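Nsp15 (Middle East respiratory syndrome-related coronavirus, PDB 5YVD) probably cleaves RNA at uridylates, as an endoribonuclease of the coronavirus EndoU family that assembles from six chains. Local coordinates at residues C147-Y153 / V171-Y176; P67-L71 / Y191-R195. All blocks are in the same frame, centred on the assembly; numbering follows the deposited sequence.

Interaction 1 (C147-Y153 / V171-Y176)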
loop_
_atom_site.group_PDB
_atom_site.type_symbol
_atom_site.label_atom_id
_atom_site.label_comp_id
_atom_site.label_asym_id
_atom_site.label_seq_id
_atom_site.Cartn_x
_atom_site.Cartn_y
_atom_site.Cartn_z
ATOM N N CYS A 147 27.627 20.130 -35.472
ATOM C CA CYS A 147 26.497 20.534 -34.658
ATOM C C CYS A 147 25.166 20.183 -35.272
ATOM O O CYS A 147 24.882 20.580 -36.383
ATOM C CB CYS A 147 26.566 22.044 -34.442
ATOM S SG CYS A 147 25.022 22.780 -33.898
ATOM N N MET A 148 24.345 19.456 -34.521
ATOM C CA MET A 148 22.941 19.293 -34.844
ATOM C C MET A 148 22.158 20.523 -34.345
ATOM O O MET A 148 22.205 20.861 -33.170
ATOM C CB MET A 148 22.392 18.055 -34.164
ATOM C CG MET A 148 23.174 16.777 -34.391
ATOM S SD MET A 148 22.995 15.609 -33.012
ATOM C CE MET A 148 23.385 14.129 -33.945
ATOM N N VAL A 149 21.440 21.194 -35.238
ATOM C CA VAL A 149 20.676 22.372 -34.874
ATOM C C VAL A 149 19.247 21.972 -34.694
ATOM O O VAL A 149 18.593 21.556 -35.650
ATOM C CB VAL A 149 20.716 23.439 -35.975
ATOM C CG1 VAL A 149 19.868 24.654 -35.574
ATOM C CG2 VAL A 149 22.159 23.826 -36.262
ATOM N N GLY A 150 18.740 22.138 -33.483
ATOM C CA GLY A 150 17.393 21.689 -33.161
ATOM C C GLY A 150 16.286 22.405 -33.918
ATOM O O GLY A 150 16.546 23.316 -34.690
ATOM N N PRO A 151 15.036 21.999 -33.673
ATOM C CA PRO A 151 13.856 22.549 -34.360
ATOM C C PRO A 151 13.369 23.884 -33.801
ATOM O O PRO A 151 13.927 24.387 -32.844
ATOM C CB PRO A 151 12.801 21.462 -34.140
ATOM C CG PRO A 151 13.193 20.814 -32.840
ATOM C CD PRO A 151 14.690 20.888 -32.757
ATOM N N ASP A 152 12.333 24.456 -34.403
ATOM C CA ASP A 152 11.809 25.764 -33.967
ATOM C C ASP A 152 10.835 25.673 -32.787
ATOM O O ASP A 152 9.886 26.475 -32.685
ATOM C CB ASP A 152 11.137 26.492 -35.127
ATOM C CG ASP A 152 12.107 26.845 -36.232
ATOM O OD1 ASP A 152 13.293 27.094 -35.926
ATOM O OD2 ASP A 152 11.663 26.893 -37.401
ATOM N N TYR A 153 11.106 24.726 -31.880
ATOM C CA TYR A 153 10.358 24.617 -30.655
ATOM C C TYR A 153 11.153 23.870 -29.589
ATOM O O TYR A 153 12.172 23.248 -29.869
ATOM C CB TYR A 153 9.082 23.872 -30.923
ATOM C CG TYR A 153 9.321 22.415 -31.285
ATOM C CD1 TYR A 153 9.417 22.022 -32.622
ATOM C CD2 TYR A 153 9.449 21.428 -30.292
ATOM C CE1 TYR A 153 9.634 20.698 -32.967
ATOM C CE2 TYR A 153 9.666 20.099 -30.626
ATOM C CZ TYR A 153 9.761 19.732 -31.970
ATOM O OH TYR A 153 9.968 18.400 -32.340
ATOM N N VAL A 171 14.972 28.639 -27.380
ATOM C CA VAL A 171 14.213 27.620 -28.108
ATOM C C VAL A 171 15.115 26.914 -29.145
ATOM O O VAL A 171 14.990 25.710 -29.423
ATOM C CB VAL A 171 12.990 28.270 -28.796
ATOM C CG1 VAL A 171 12.224 27.260 -29.638
ATOM C CG2 VAL A 171 12.071 28.891 -27.763
ATOM N N LYS A 172 16.033 27.663 -29.739
ATOM C CA LYS A 172 16.932 27.073 -30.717
ATOM C C LYS A 172 18.135 26.500 -29.985
ATOM O O LYS A 172 18.979 27.250 -29.454
ATOM C CB LYS A 172 17.357 28.106 -31.769
ATOM C CG LYS A 172 18.263 27.537 -32.866
ATOM C CD LYS A 172 17.575 27.327 -34.201
ATOM C CE LYS A 172 16.282 26.550 -34.115
ATOM N NZ LYS A 172 15.837 26.277 -35.499
ATOM N N PHE A 173 18.216 25.173 -29.960
ATOM C CA PHE A 173 19.312 24.523 -29.260
ATOM C C PHE A 173 20.314 23.965 -30.245
ATOM O O PHE A 173 19.945 23.517 -31.327
ATOM C CB PHE A 173 18.811 23.462 -28.269
ATOM C CG PHE A 173 18.177 24.055 -27.039
ATOM C CD1 PHE A 173 16.787 24.217 -26.957
ATOM C CD2 PHE A 173 18.967 24.499 -25.984
ATOM C CE1 PHE A 173 16.201 24.778 -25.830
ATOM C CE2 PHE A 173 18.389 25.059 -24.848
ATOM C CZ PHE A 173 17.008 25.203 -24.770
ATOM N N TYR A 174 21.587 24.063 -29.870
ATOM C CA TYR A 174 22.683 23.540 -30.645
ATOM C C TYR A 174 23.161 22.369 -29.815
ATOM O O TYR A 174 23.504 22.506 -28.635
ATOM C CB TYR A 174 23.756 24.616 -30.875
ATOM C CG TYR A 174 23.192 25.825 -31.592
ATOM C CD1 TYR A 174 23.033 25.832 -32.971
ATOM C CD2 TYR A 174 22.765 26.957 -30.886
ATOM C CE1 TYR A 174 22.503 26.937 -33.636
ATOM C CE2 TYR A 174 22.227 28.066 -31.544
ATOM C CZ TYR A 174 22.101 28.045 -32.924
ATOM O OH TYR A 174 21.564 29.122 -33.592
ATOM N N LEU A 175 23.141 21.213 -30.458
ATOM C CA LEU A 175 23.211 19.925 -29.816
ATOM C C LEU A 175 24.429 19.174 -30.290
ATOM O O LEU A 175 24.614 18.996 -31.498
ATOM C CB LEU A 175 21.974 19.136 -30.219
ATOM C CG LEU A 175 20.685 19.694 -29.617
ATOM C CD1 LEU A 175 19.512 19.384 -30.522
ATOM C CD2 LEU A 175 20.451 19.139 -28.219
ATOM N N TYR A 176 25.257 18.724 -29.353
ATOM C CA TYR A 176 26.500 18.044 -29.718
ATOM C C TYR A 176 26.507 16.655 -29.145
ATOM O O TYR A 176 25.929 16.395 -28.103
ATOM C CB TYR A 176 27.717 18.837 -29.233
ATOM C CG TYR A 176 27.730 20.247 -29.765
ATOM C CD1 TYR A 176 28.537 20.591 -30.837
ATOM C CD2 TYR A 176 26.909 21.222 -29.235
ATOM C CE1 TYR A 176 28.541 21.875 -31.368
ATOM C CE2 TYR A 176 26.908 22.514 -29.756
ATOM C CZ TYR A 176 27.732 22.833 -30.829
ATOM O OH TYR A 176 27.774 24.106 -31.360
#
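V171 meets the far end of the facing segment, its CG1 resting against Y153 CA, at the loop end of an antiparallel strand pair in the Nsp15 middle domain. Here 148-149 forms the outermost strand, within this chain, of a mixed five-strand sheet and pairs with 174-178. K172 follows, its chain bent at chi2 and chi3 so that the ammonium swings across to the other segment. NZ makes a salt bridge with D152 OD1 at 2.7 Å, meeting that oxygen nearly end-on to its C-O bond, and adds a weak bond to G150 O; the two side chains run alongside each other. F173 contributes its backbone: its O accepts a nearly straight bond from G150 N (2.8 Å, N-H...O 167°). Y174 sits opposite V149 in a non-hydrogen-bonded pair, and the two side chains lie side by side on one face, V149 CG2 reaching the ring edge at CD1. L175 is hydrogen-bonded to M148 in both directions, its N to M148 O at 2.9 Å and its O from M148 N at 3.1 Å. On the face shared with M148, L175 is buried against I137 of strand 134-138, whereas the M148 thioether turns off from the partner strand. Y176 closes the segment, with its OH held by I142 N. C147 touches both tyrosines: SG, anti to the backbone N (chi1 162°), stands at the edge of the Y174 ring, 5.1 Å from its centroid, and obliquely 4.7 Å from that of Y176, while C147 CB meets Y176 CE1 at 3.7 Å.

Interaction 2 (P67-L71 / Y191-R195)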
loop_
_atom_site.group_PDB
_atom_site.type_symbol
_atom_site.label_atom_id
_atom_site.label_comp_id
_atom_site.label_asym_id
_atom_site.label_seq_id
_atom_site.Cartn_x
_atom_site.Cartn_y
_atom_site.Cartn_z
ATOM N N PRO A 67 15.434 20.877 -25.163
ATOM C CA PRO A 67 14.965 20.054 -26.280
ATOM C C PRO A 67 13.978 19.020 -25.817
ATOM O O PRO A 67 14.075 18.545 -24.691
ATOM C CB PRO A 67 16.234 19.376 -26.793
ATOM C CG PRO A 67 17.343 20.291 -26.400
ATOM C CD PRO A 67 16.900 21.012 -25.148
ATOM N N ASP A 68 13.014 18.680 -26.661
ATOM C CA ASP A 68 11.946 17.780 -26.222
ATOM C C ASP A 68 12.518 16.382 -25.986
ATOM O O ASP A 68 13.472 15.965 -26.646
ATOM C CB ASP A 68 10.779 17.768 -27.230
ATOM C CG ASP A 68 9.539 17.040 -26.693
ATOM O OD1 ASP A 68 9.488 16.759 -25.464
ATOM O OD2 ASP A 68 8.623 16.751 -27.505
ATOM N N PHE A 69 11.931 15.662 -25.049
ATOM C CA PHE A 69 12.508 14.401 -24.587
ATOM C C PHE A 69 12.864 13.420 -25.685
ATOM O O PHE A 69 13.910 12.766 -25.605
ATOM C CB PHE A 69 11.577 13.720 -23.582
ATOM C CG PHE A 69 11.271 14.572 -22.392
ATOM C CD1 PHE A 69 12.209 14.752 -21.411
ATOM C CD2 PHE A 69 10.057 15.224 -22.285
ATOM C CE1 PHE A 69 11.950 15.555 -20.333
ATOM C CE2 PHE A 69 9.789 16.027 -21.198
ATOM C CZ PHE A 69 10.738 16.192 -20.219
ATOM N N LYS A 70 12.006 13.299 -26.692
ATOM C CA LYS A 70 12.236 12.338 -27.769
ATOM C C LYS A 70 13.565 12.584 -28.486
ATOM O O LYS A 70 14.151 11.653 -29.041
ATOM C CB LYS A 70 11.085 12.368 -28.785
ATOM C CG LYS A 70 11.128 13.565 -29.717
ATOM C CD LYS A 70 9.797 13.963 -30.318
ATOM C CE LYS A 70 9.901 15.375 -30.896
ATOM N NZ LYS A 70 8.661 15.797 -31.601
ATOM N N LEU A 71 14.049 13.826 -28.496
ATOM C CA LEU A 71 15.363 14.080 -29.058
ATOM C C LEU A 71 16.452 13.509 -28.136
ATOM O O LEU A 71 17.420 12.882 -28.580
ATOM C CB LEU A 71 15.571 15.569 -29.301
ATOM C CG LEU A 71 14.612 16.266 -30.288
ATOM C CD1 LEU A 71 15.149 17.647 -30.633
ATOM C CD2 LEU A 71 14.370 15.487 -31.567
ATOM N N TYR A 191 12.106 17.349 -38.707
ATOM C CA TYR A 191 11.633 17.217 -37.309
ATOM C C TYR A 191 10.125 17.043 -37.155
ATOM O O TYR A 191 9.347 17.804 -37.724
ATOM C CB TYR A 191 12.053 18.420 -36.491
ATOM C CG TYR A 191 13.496 18.436 -36.121
ATOM C CD1 TYR A 191 13.985 17.591 -35.117
ATOM C CD2 TYR A 191 14.380 19.302 -36.750
ATOM C CE1 TYR A 191 15.325 17.607 -34.754
ATOM C CE2 TYR A 191 15.720 19.334 -36.405
ATOM C CZ TYR A 191 16.196 18.488 -35.403
ATOM O OH TYR A 191 17.538 18.527 -35.056
ATOM N N THR A 192 9.715 16.061 -36.352
ATOM C CA THR A 192 8.326 15.971 -35.895
ATOM C C THR A 192 8.065 17.200 -35.061
ATOM O O THR A 192 9.002 17.869 -34.666
ATOM C CB THR A 192 8.082 14.713 -35.048
ATOM O OG1 THR A 192 9.045 14.644 -33.990
ATOM C CG2 THR A 192 8.188 13.464 -35.906
ATOM N N GLN A 193 6.814 17.522 -34.785
ATOM C CA GLN A 193 6.496 18.870 -34.252
ATOM C C GLN A 193 5.879 18.900 -32.867
ATOM O O GLN A 193 5.514 19.963 -32.397
ATOM C CB GLN A 193 5.565 19.607 -35.215
ATOM C CG GLN A 193 6.177 19.859 -36.565
ATOM C CD GLN A 193 7.221 20.933 -36.514
ATOM O OE1 GLN A 193 7.074 21.932 -35.824
ATOM N NE2 GLN A 193 8.289 20.734 -37.254
ATOM N N SER A 194 5.731 17.739 -32.238
ATOM C CA SER A 194 5.321 17.667 -30.842
ATOM C C SER A 194 3.943 18.308 -30.560
ATOM O O SER A 194 3.724 18.849 -29.488
ATOM C CB SER A 194 6.397 18.335 -29.957
ATOM O OG SER A 194 7.683 17.732 -30.122
ATOM N N ARG A 195 3.014 18.252 -31.508
ATOM C CA ARG A 195 1.668 18.775 -31.275
ATOM C C ARG A 195 0.780 17.654 -30.788
ATOM O O ARG A 195 1.193 16.478 -30.758
ATOM C CB ARG A 195 1.088 19.372 -32.556
ATOM C CG ARG A 195 1.847 20.586 -33.036
ATOM C CD ARG A 195 1.383 21.056 -34.402
ATOM N NE ARG A 195 1.821 20.139 -35.452
ATOM C CZ ARG A 195 1.823 20.423 -36.748
ATOM N NH1 ARG A 195 1.424 21.620 -37.172
ATOM N NH2 ARG A 195 2.232 19.500 -37.622
HETATM O O HOH W 1 5.785 14.607 -32.014
#
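K70 and T192 reach past one another from opposing segments, and the lysine ends between two hydroxyls. Its CG lies between the backbone N and the carbonyl carbon (chi1 76°), and from there the chain runs out extended from the first turn of helix 69-74 to the loop 191-195. NZ donates to S194 OG at 2.6 Å and to T192 OG1 at 2.7 Å, the second bond being less certain because the position of OG1 is. Y153 OH also bonds NZ, and a water 3.1 Å from K70 NZ accepts from it and makes a weak link to the backbone N of S194. The S194 hydroxyl is used both ways: OG accepts from the lysine and donates to D68 OD2 at 2.9 Å, arriving on the anti side of the carboxylate and 16° out of its plane. One hydroxyl thus couples a cation to an anion, which probably helps to keep both charges stable in a largely buried setting. D68 is itself steadied by F69 N, which donates to OD1 at 2.7 Å from above the carboxylate plane. Beyond the polar cluster, L71 and Y191 cross at about a right angle, and L71 CD2 comes to the edge of the tyrosine ring, 3.9 Å from CE1. T192 N bonds to D320, so the loop is also tied to the endoribonuclease side. The arrangement is an interdomain joint, in which a helix start of the middle domain holds the loop between strand 174-178 and helix 205-212.

How the interactions relate
Interaction 1 is strand pairing within the middle domain, held chiefly by backbone bonds, with one salt bridge toward its more exposed side. Interaction 2, closer to the centre of the chain, joins the middle domain to the EndoU portion and relies on side-chain hydroxyls, a lysine and an aspartate, burying less than half as much surface. Both are partly buried, but V149 and D152 are exposed in interaction 1, while no touching residue of interaction 2 is. Interaction 1 is nested within the loop that interaction 2 closes, and the two touch directly: the Y153 hydroxyl probably hydrogen-bonds to both T192 O and K70 NZ, P151 CB packs on the Y191 ring, and F173 meets P67.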